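Local coordinates for putative polysaccharide biosynthesis protein with aminopeptidase-like domain (Clostridium acetobutylicum, PDB 3K9T), which binds one zinc ion per subunit and probably acts in the biosynthesis of modified polysaccharides, with no peptidase activity expected despite its aminopeptidase-like fold, at residues G248-C253 and S297-F302; S199-I204 and F222-E227; Y262-F267 and E271-V276. All blocks are in the same frame, centred on the assembly; numbering follows the deposited sequence.

Contact 1: residues G248-C253 and S297-F302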
loop_
_atom_site.group_PDB
_atom_site.type_symbol
_atom_site.label_atom_id
_atom_site.label_comp_id
_atom_site.label_asym_id
_atom_site.label_seq_id
_atom_site.Cartn_x
_atom_site.Cartn_y
_atom_site.Cartn_z
ATOM N N GLY A 248 -2.716 25.710 4.866
ATOM C CA GLY A 248 -2.154 26.462 5.969
ATOM C C GLY A 248 -1.134 25.693 6.767
ATOM O O GLY A 248 -1.080 24.485 6.681
ATOM N N LEU A 249 -0.325 26.419 7.535
ATOM C CA LEU A 249 0.677 25.832 8.403
ATOM C C LEU A 249 0.692 26.560 9.743
ATOM O O LEU A 249 0.643 27.773 9.757
ATOM C CB LEU A 249 2.078 25.937 7.755
ATOM C CG LEU A 249 2.465 25.013 6.600
ATOM C CD1 LEU A 249 3.791 25.444 6.014
ATOM C CD2 LEU A 249 2.508 23.567 7.062
ATOM N N VAL A 250 0.753 25.825 10.853
ATOM C CA VAL A 250 0.934 26.415 12.165
ATOM C C VAL A 250 2.454 26.300 12.500
ATOM O O VAL A 250 3.042 25.211 12.508
ATOM C CB VAL A 250 0.102 25.700 13.237
ATOM C CG1 VAL A 250 0.456 26.238 14.614
ATOM C CG2 VAL A 250 -1.428 25.783 12.960
ATOM N N ALA A 251 3.088 27.435 12.774
ATOM C CA ALA A 251 4.509 27.465 13.040
ATOM C C ALA A 251 4.750 27.550 14.543
ATOM O O ALA A 251 4.313 28.481 15.214
ATOM C CB ALA A 251 5.172 28.644 12.338
ATOM N N THR A 252 5.470 26.567 15.063
ATOM C CA THR A 252 5.886 26.577 16.440
ATOM C C THR A 252 7.128 25.716 16.548
ATOM O O THR A 252 7.399 24.922 15.647
ATOM C CB THR A 252 4.778 26.046 17.354
ATOM O OG1 THR A 252 5.275 26.016 18.676
ATOM C CG2 THR A 252 4.317 24.648 16.954
ATOM N N CYS A 253 7.891 25.904 17.619
ATOM C CA CYS A 253 9.063 25.071 17.903
ATOM C C CYS A 253 10.009 24.930 16.726
ATOM O O CYS A 253 10.445 23.823 16.418
ATOM C CB CYS A 253 8.607 23.675 18.353
ATOM S SG CYS A 253 7.637 23.699 19.889
ATOM N N SER A 297 -1.193 21.900 18.732
ATOM C CA SER A 297 -1.473 23.330 18.587
ATOM C C SER A 297 -2.725 23.586 17.746
ATOM O O SER A 297 -3.545 22.706 17.620
ATOM C CB SER A 297 -0.264 24.096 18.059
ATOM O OG SER A 297 -0.454 25.487 18.276
ATOM N N ASP A 298 -2.856 24.788 17.171
ATOM C CA ASP A 298 -4.152 25.263 16.598
ATOM C C ASP A 298 -4.681 24.521 15.384
ATOM O O ASP A 298 -5.788 24.785 14.940
ATOM C CB ASP A 298 -4.101 26.751 16.322
ATOM C CG ASP A 298 -3.958 27.586 17.602
ATOM O OD1 ASP A 298 -4.785 27.435 18.526
ATOM O OD2 ASP A 298 -3.023 28.403 17.665
ATOM N N GLU A 299 -3.900 23.590 14.846
ATOM C CA GLU A 299 -4.374 22.716 13.769
ATOM C C GLU A 299 -5.604 21.932 14.221
ATOM O O GLU A 299 -6.449 21.578 13.400
ATOM C CB GLU A 299 -3.263 21.798 13.271
ATOM C CG GLU A 299 -2.768 20.769 14.276
ATOM C CD GLU A 299 -1.729 21.291 15.238
ATOM O OE1 GLU A 299 -1.421 22.510 15.189
ATOM O OE2 GLU A 299 -1.220 20.453 16.031
ATOM N N ARG A 300 -5.738 21.699 15.532
ATOM C CA ARG A 300 -7.014 21.181 16.086
ATOM C C ARG A 300 -8.237 22.036 15.839
ATOM O O ARG A 300 -9.334 21.519 15.583
ATOM C CB ARG A 300 -6.949 20.892 17.584
ATOM C CG ARG A 300 -6.087 21.785 18.389
ATOM C CD ARG A 300 -5.567 21.035 19.594
ATOM N NE ARG A 300 -6.257 21.539 20.754
ATOM C CZ ARG A 300 -5.663 22.169 21.759
ATOM N NH1 ARG A 300 -4.341 22.286 21.794
ATOM N NH2 ARG A 300 -6.390 22.654 22.759
ATOM N N GLN A 301 -8.088 23.343 15.944
ATOM C CA GLN A 301 -9.243 24.202 15.665
ATOM C C GLN A 301 -9.474 24.233 14.157
ATOM O O GLN A 301 -10.568 24.001 13.703
ATOM C CB GLN A 301 -9.092 25.584 16.284
ATOM C CG GLN A 301 -8.563 25.574 17.725
ATOM C CD GLN A 301 -9.371 24.722 18.674
ATOM O OE1 GLN A 301 -10.571 24.488 18.455
ATOM N NE2 GLN A 301 -8.725 24.268 19.764
ATOM N N PHE A 302 -8.423 24.387 13.364
ATOM C CA PHE A 302 -8.606 24.472 11.904
ATOM C C PHE A 302 -9.090 23.178 11.296
ATOM O O PHE A 302 -9.698 23.192 10.242
ATOM C CB PHE A 302 -7.332 24.976 11.201
ATOM C CG PHE A 302 -6.922 26.338 11.639
ATOM C CD1 PHE A 302 -7.752 27.418 11.427
ATOM C CD2 PHE A 302 -5.721 26.546 12.309
ATOM C CE1 PHE A 302 -7.382 28.702 11.870
ATOM C CE2 PHE A 302 -5.348 27.846 12.746
ATOM C CZ PHE A 302 -6.172 28.906 12.523
#

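Contact 2: residues S199-I204 and F222-E227. With IMD (imidazole), chain E.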
loop_
_atom_site.group_PDB
_atom_site.type_symbol
_atom_site.label_atom_id
_atom_site.label_comp_id
_atom_site.label_asym_id
_atom_site.label_seq_id
_atom_site.Cartn_x
_atom_site.Cartn_y
_atom_site.Cartn_z
ATOM N N SER A 199 9.914 31.230 18.832
ATOM C CA SER A 199 10.504 30.843 17.537
ATOM C C SER A 199 9.478 30.993 16.388
ATOM O O SER A 199 9.786 31.531 15.324
ATOM C CB SER A 199 11.063 29.427 17.616
ATOM O OG SER A 199 10.050 28.467 17.905
ATOM N N GLY A 200 8.244 30.562 16.629
ATOM C CA GLY A 200 7.196 30.652 15.597
ATOM C C GLY A 200 6.830 32.091 15.304
ATOM O O GLY A 200 6.600 32.482 14.141
ATOM N N VAL A 201 6.774 32.877 16.385
ATOM C CA VAL A 201 6.441 34.280 16.303
ATOM C C VAL A 201 7.506 34.977 15.472
ATOM O O VAL A 201 7.162 35.656 14.520
ATOM C CB VAL A 201 6.309 34.963 17.699
ATOM C CG1 VAL A 201 6.155 36.488 17.528
ATOM C CG2 VAL A 201 5.147 34.399 18.426
ATOM N N ALA A 202 8.792 34.781 15.802
ATOM C CA ALA A 202 9.855 35.471 15.043
ATOM C C ALA A 202 9.953 34.944 13.623
ATOM O O ALA A 202 10.170 35.743 12.709
ATOM C CB ALA A 202 11.198 35.430 15.739
ATOM N N LEU A 203 9.739 33.635 13.414
ATOM C CA LEU A 203 9.838 33.067 12.053
ATOM C C LEU A 203 8.783 33.626 11.103
ATOM O O LEU A 203 9.091 34.076 10.018
ATOM C CB LEU A 203 9.785 31.531 12.072
ATOM C CG LEU A 203 9.611 30.838 10.711
ATOM C CD1 LEU A 203 10.880 30.996 9.998
ATOM C CD2 LEU A 203 9.223 29.354 10.791
ATOM N N ILE A 204 7.531 33.538 11.508
ATOM C CA ILE A 204 6.398 33.976 10.707
ATOM C C ILE A 204 6.566 35.479 10.415
ATOM O O ILE A 204 6.273 35.925 9.313
ATOM C CB ILE A 204 5.083 33.601 11.484
ATOM C CG1 ILE A 204 4.869 32.088 11.427
ATOM C CG2 ILE A 204 3.887 34.220 10.999
ATOM C CD1 ILE A 204 4.865 31.559 10.101
ATOM N N PHE A 222 -1.358 36.091 7.835
ATOM C CA PHE A 222 -0.523 35.689 8.944
ATOM C C PHE A 222 -1.246 36.046 10.227
ATOM O O PHE A 222 -1.487 37.205 10.471
ATOM C CB PHE A 222 0.788 36.419 8.883
ATOM C CG PHE A 222 1.526 36.241 7.625
ATOM C CD1 PHE A 222 1.187 36.979 6.497
ATOM C CD2 PHE A 222 2.609 35.378 7.565
ATOM C CE1 PHE A 222 1.897 36.836 5.295
ATOM C CE2 PHE A 222 3.325 35.225 6.380
ATOM C CZ PHE A 222 2.963 35.956 5.232
ATOM N N LEU A 223 -1.563 35.045 11.045
ATOM C CA LEU A 223 -2.311 35.231 12.286
ATOM C C LEU A 223 -1.394 35.063 13.484
ATOM O O LEU A 223 -0.707 34.054 13.602
ATOM C CB LEU A 223 -3.448 34.221 12.359
ATOM C CG LEU A 223 -4.344 34.363 13.569
ATOM C CD1 LEU A 223 -5.096 35.696 13.519
ATOM C CD2 LEU A 223 -5.289 33.181 13.603
ATOM N N PHE A 224 -1.362 36.082 14.344
ATOM C CA PHE A 224 -0.663 36.027 15.628
ATOM C C PHE A 224 -1.723 36.150 16.755
ATOM O O PHE A 224 -2.274 37.220 16.997
ATOM C CB PHE A 224 0.331 37.152 15.765
ATOM C CG PHE A 224 1.383 37.193 14.725
ATOM C CD1 PHE A 224 1.129 37.745 13.476
ATOM C CD2 PHE A 224 2.673 36.787 15.018
ATOM C CE1 PHE A 224 2.149 37.844 12.521
ATOM C CE2 PHE A 224 3.691 36.898 14.073
ATOM C CZ PHE A 224 3.424 37.421 12.828
ATOM N N ALA A 225 -1.976 35.058 17.459
ATOM C CA ALA A 225 -3.101 34.992 18.387
ATOM C C ALA A 225 -2.768 34.020 19.501
ATOM O O ALA A 225 -1.966 33.092 19.285
ATOM C CB ALA A 225 -4.319 34.531 17.657
ATOM N N PRO A 226 -3.375 34.207 20.693
ATOM C CA PRO A 226 -3.139 33.202 21.739
ATOM C C PRO A 226 -3.593 31.838 21.287
ATOM O O PRO A 226 -4.611 31.743 20.583
ATOM C CB PRO A 226 -4.056 33.668 22.895
ATOM C CG PRO A 226 -5.056 34.604 22.281
ATOM C CD PRO A 226 -4.287 35.265 21.158
ATOM N N GLU A 227 -2.907 30.784 21.732
ATOM C CA GLU A 227 -3.318 29.442 21.345
ATOM C C GLU A 227 -4.744 29.098 21.788
ATOM O O GLU A 227 -5.223 29.536 22.827
ATOM C CB GLU A 227 -2.347 28.367 21.841
ATOM C CG GLU A 227 -2.554 27.007 21.115
ATOM C CD GLU A 227 -1.582 25.929 21.551
ATOM O OE1 GLU A 227 -1.526 25.669 22.755
ATOM O OE2 GLU A 227 -0.898 25.315 20.696
HETATM N N1 IMD E . 0.902 23.987 22.086
HETATM C C2 IMD E . 1.496 25.008 22.743
HETATM N N3 IMD E . 2.385 24.500 23.593
HETATM C C4 IMD E . 2.380 23.158 23.468
HETATM C C5 IMD E . 1.438 22.831 22.508
#

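Contact 3: residues Y262-F267 and E271-V276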
loop_
_atom_site.group_PDB
_atom_site.type_symbol
_atom_site.label_atom_id
_atom_site.label_comp_id
_atom_site.label_asym_id
_atom_site.label_seq_id
_atom_site.Cartn_x
_atom_site.Cartn_y
_atom_site.Cartn_z
ATOM N N TYR A 262 7.332 17.380 10.390
ATOM C CA TYR A 262 6.072 17.818 9.782
ATOM C C TYR A 262 4.883 17.019 10.262
ATOM O O TYR A 262 4.840 15.803 10.102
ATOM C CB TYR A 262 6.113 17.707 8.262
ATOM C CG TYR A 262 4.810 18.152 7.635
ATOM C CD1 TYR A 262 4.349 19.460 7.790
ATOM C CD2 TYR A 262 4.047 17.284 6.884
ATOM C CE1 TYR A 262 3.150 19.895 7.201
ATOM C CE2 TYR A 262 2.837 17.707 6.286
ATOM C CZ TYR A 262 2.398 19.008 6.446
ATOM O OH TYR A 262 1.204 19.399 5.860
ATOM N N LYS A 263 3.912 17.709 10.842
ATOM C CA LYS A 263 2.628 17.102 11.192
ATOM C C LYS A 263 1.676 17.364 10.032
ATOM O O LYS A 263 1.443 18.503 9.630
ATOM C CB LYS A 263 2.072 17.676 12.496
ATOM C CG LYS A 263 0.681 17.200 12.895
ATOM C CD LYS A 263 0.300 17.789 14.261
ATOM C CE LYS A 263 -1.126 17.439 14.692
ATOM N NZ LYS A 263 -1.396 17.880 16.096
ATOM N N ARG A 264 1.126 16.295 9.493
ATOM C CA ARG A 264 0.191 16.425 8.412
ATOM C C ARG A 264 -1.167 16.986 8.794
ATOM O O ARG A 264 -1.611 16.900 9.936
ATOM C CB ARG A 264 -0.055 15.062 7.815
ATOM C CG ARG A 264 1.134 14.506 7.146
ATOM C CD ARG A 264 0.777 13.165 6.721
ATOM N NE ARG A 264 1.733 12.663 5.771
ATOM C CZ ARG A 264 2.099 11.395 5.702
ATOM N NH1 ARG A 264 1.621 10.499 6.555
ATOM N NH2 ARG A 264 2.967 11.024 4.788
ATOM N N THR A 265 -1.842 17.490 7.776
ATOM C CA THR A 265 -3.246 17.833 7.876
ATOM C C THR A 265 -4.046 16.581 8.193
ATOM O O THR A 265 -3.568 15.464 7.976
ATOM C CB THR A 265 -3.789 18.395 6.532
ATOM O OG1 THR A 265 -3.934 17.335 5.546
ATOM C CG2 THR A 265 -2.881 19.491 6.028
ATOM N N LYS A 266 -5.287 16.773 8.648
ATOM C CA LYS A 266 -6.155 15.657 8.971
ATOM C C LYS A 266 -6.374 14.768 7.740
ATOM O O LYS A 266 -6.621 13.590 7.890
ATOM C CB LYS A 266 -7.499 16.119 9.569
ATOM C CG LYS A 266 -8.505 16.696 8.542
ATOM C CD LYS A 266 -9.884 17.097 9.125
ATOM C CE LYS A 266 -11.051 16.056 8.953
ATOM N NZ LYS A 266 -12.166 16.393 9.980
ATOM N N PHE A 267 -6.271 15.327 6.535
ATOM C CA PHE A 267 -6.482 14.558 5.300
ATOM C C PHE A 267 -5.260 13.731 4.907
ATOM O O PHE A 267 -5.361 12.844 4.069
ATOM C CB PHE A 267 -6.846 15.450 4.115
ATOM C CG PHE A 267 -7.914 16.428 4.405
ATOM C CD1 PHE A 267 -9.242 16.021 4.484
ATOM C CD2 PHE A 267 -7.606 17.771 4.587
ATOM C CE1 PHE A 267 -10.255 16.933 4.753
ATOM C CE2 PHE A 267 -8.617 18.704 4.874
ATOM C CZ PHE A 267 -9.944 18.281 4.953
ATOM N N GLU A 271 -2.775 18.996 -0.705
ATOM C CA GLU A 271 -1.692 19.597 -1.457
ATOM C C GLU A 271 -0.533 20.064 -0.571
ATOM O O GLU A 271 0.647 19.768 -0.883
ATOM C CB GLU A 271 -2.174 20.723 -2.334
ATOM C CG GLU A 271 -1.097 21.119 -3.326
ATOM C CD GLU A 271 -1.480 22.279 -4.220
ATOM O OE1 GLU A 271 -2.706 22.535 -4.361
ATOM O OE2 GLU A 271 -0.524 22.888 -4.789
ATOM N N ILE A 272 -0.859 20.717 0.542
ATOM C CA ILE A 272 0.178 21.197 1.465
ATOM C C ILE A 272 1.019 20.029 2.026
ATOM O O ILE A 272 2.217 20.150 2.139
ATOM C CB ILE A 272 -0.409 22.118 2.601
ATOM C CG1 ILE A 272 0.710 22.773 3.415
ATOM C CG2 ILE A 272 -1.354 21.344 3.512
ATOM C CD1 ILE A 272 1.701 23.557 2.587
ATOM N N ASP A 273 0.402 18.893 2.337
ATOM C CA ASP A 273 1.146 17.701 2.836
ATOM C C ASP A 273 2.123 17.219 1.796
ATOM O O ASP A 273 3.296 16.929 2.106
ATOM C CB ASP A 273 0.205 16.526 3.131
ATOM C CG ASP A 273 -0.795 16.824 4.239
ATOM O OD1 ASP A 273 -0.387 17.375 5.291
ATOM O OD2 ASP A 273 -1.992 16.503 4.045
ATOM N N LYS A 274 1.625 17.117 0.560
ATOM C CA LYS A 274 2.411 16.623 -0.560
ATOM C C LYS A 274 3.539 17.596 -0.824
ATOM O O LYS A 274 4.669 17.180 -1.098
ATOM C CB LYS A 274 1.522 16.403 -1.796
ATOM C CG LYS A 274 0.470 15.313 -1.596
ATOM C CD LYS A 274 0.648 14.060 -2.392
ATOM C CE LYS A 274 -0.104 14.166 -3.750
ATOM N NZ LYS A 274 -0.510 12.798 -4.316
ATOM N N ILE A 275 3.255 18.894 -0.718
ATOM C CA ILE A 275 4.296 19.905 -0.994
ATOM C C ILE A 275 5.365 19.846 0.106
ATOM O O ILE A 275 6.559 19.717 -0.174
ATOM C CB ILE A 275 3.734 21.336 -1.081
ATOM C CG1 ILE A 275 3.003 21.544 -2.399
ATOM C CG2 ILE A 275 4.846 22.383 -0.920
ATOM C CD1 ILE A 275 2.302 22.892 -2.447
ATOM N N VAL A 276 4.946 19.946 1.359
ATOM C CA VAL A 276 5.947 19.922 2.432
ATOM C C VAL A 276 6.787 18.621 2.423
ATOM O O VAL A 276 7.989 18.681 2.610
ATOM C CB VAL A 276 5.340 20.185 3.846
ATOM C CG1 VAL A 276 6.405 19.912 4.937
ATOM C CG2 VAL A 276 4.787 21.640 3.913
#

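Contact 1: residues G248-C253 and S297-F302
Glu299 meets Val250 through one carboxylate oxygen while its other oxygen, OE2, is gripped by several donors. OE2 accepts the amide of Ser297 (Ser297 N to Glu299 OE2 3.1 Å, N-H...O 151°), which arrives from above the carboxylate plane, 43° out of it. It also forms a salt bridge with Lys263 and a weak hydrogen bond with Tyr319. A bend beyond CG folds the glutamate back over its own segment, leaving Glu299 OE1 4.0 Å from CG2 of Val250.

Val250 carries the apolar side of the contact. CG1 of Val250, anti to the backbone N (chi1 173°), lies 3.8 Å from OG of Ser297. CG2 of Val250 lies 3.8 Å from Glu299 N and also meets the edge of the Phe302 ring near its plane, 4.4 Å from Phe302 CD2. The hydroxyl of Ser297 has its polar partner elsewhere, in the carboxylate of Glu227, and OD1 of Asp298 accepts the amide of Thr228.

The contact thus sets Val250 of central strand 245-250 against the 297-302 segment, a loop running into a short helix, whose Ser297 side chain lies about 8 Å from the zinc ion. Across the interface the contacts are van der Waals alone, whereas the acidic side chains of 297-302, Asp298 and Glu299, are turned to polar partners around them. Lys263 would be expected to stabilise Glu299 as the anion in this buried setting.

Contact 2: residues S199-I204 and F222-E227
The Phe224 ring meets Val201 edge-on, and the Phe222 ring does the same with Ile204, whereas Ile204 approaches Phe224 obliquely. Carbonyl O of Val201 sits in the plane of the Phe224 ring at its edge, 3.7 Å from Phe224 CE2, where the ring's C-H groups carry slight positive charge. Methyl CG2 of Ile204 lies at the edge of the Phe222 ring near its plane, 3.8 Å from Phe222 CD2, and 3.7 Å from CZ of Phe224. One methyl therefore touches both phenylalanines; it is put there by a first torsion that sets CG2 anti to the backbone N, with CG1 beside that N (chi1 -72°). CG1 of Val201 adds a looser touch, 4.3 Å from Phe224 CE2.

Both rings project from one side of strand 219-225. This is the packing of a beta-alpha-beta crossover: helix 194-211 links strand 181-187 to its parallel neighbour 219-225. Helix and strand segments run nearly antiparallel, 150° between directions and 10.0 Å between axes.

Past the strand, Glu227 leaves this apolar layer with its chain extended. Glu227 OE2 accepts N1 of a bound imidazole at 2.6 Å (N-H...O 140°). The imidazole probably came from the crystallisation liquor, so the bond is only consistent with Glu227 facing a pocket near the zinc site, while the chemistry of the helix-strand interface itself is hydrocarbon packing, with one carbonyl oxygen at a ring edge.

Contact 3: residues Y262-F267 and E271-V276
Tyr262 and Thr265 converge on the buried carboxylate of Asp273, and both of its oxygens are engaged. OD1 takes two donors. The hydroxyl of Tyr262 gives its proton to it (Tyr262 OH to Asp273 OD1 2.6 Å), coming to the anti side and 30° out of the carboxylate plane. The amide of Thr265 uses the syn lone pair (Thr265 N to Asp273 OD1 2.9 Å) and runs nearly straight, at 163°. OD2 receives the Thr265 hydroxyl through its own syn lone pair, Thr265 OG1 to Asp273 OD2 2.6 Å, so that amide and hydroxyl of one residue clasp the two oxygens. Ala270 N, one residue ahead of the helix, also donates to OD2.

These bonds lie at the turn of a second beta-alpha-beta unit of the aminopeptidase-like domain, where strand 260-263 leads into helix 271-282 and on to the parallel strand 287-290. Asp273, in the first turn of that helix, ties it back to the chain leaving the strand.

Thr265 OG1 in turn accepts weak hydrogen bonds from the amides of Phe267 and Gly268. CG2 of Thr265 rests 3.5 Å from CG2 of Ile272. Tyr262, with CG anti to the backbone N (chi1 180°), swings its ring over the helix, and Val276 CG1 lies over one face in a CH-pi contact, 3.8 Å from the centroid of the Tyr262 ring. The opposite face has Arg264 N near its rim. Arg264 sends its guanidinium group past Asp273, Arg264 NE staying 5.2 Å from Asp273 OD1, to salt bridges with Glu277 and Asp291.

Overall arrangement
Each of the three contacts joins a strand of the mixed eight-stranded sheet of the aminopeptidase-like domain to a helix or loop packed on it. Along the chain contact 2 is completed first; contact 1 then opens with strand 245-250 and closes at 297-302, with both segments of contact 3 falling between. Centres of contacts 1 and 2 are about 10 Å apart and those of 1 and 3 about 12 Å, whereas contacts 2 and 3 stand about 19 Å apart and do not touch. Contact 1 is therefore the middle piece, with polar links to both others. These run from the neighbourhood of the zinc site to the more distant crossover of strand 260-263 and helix 271-282.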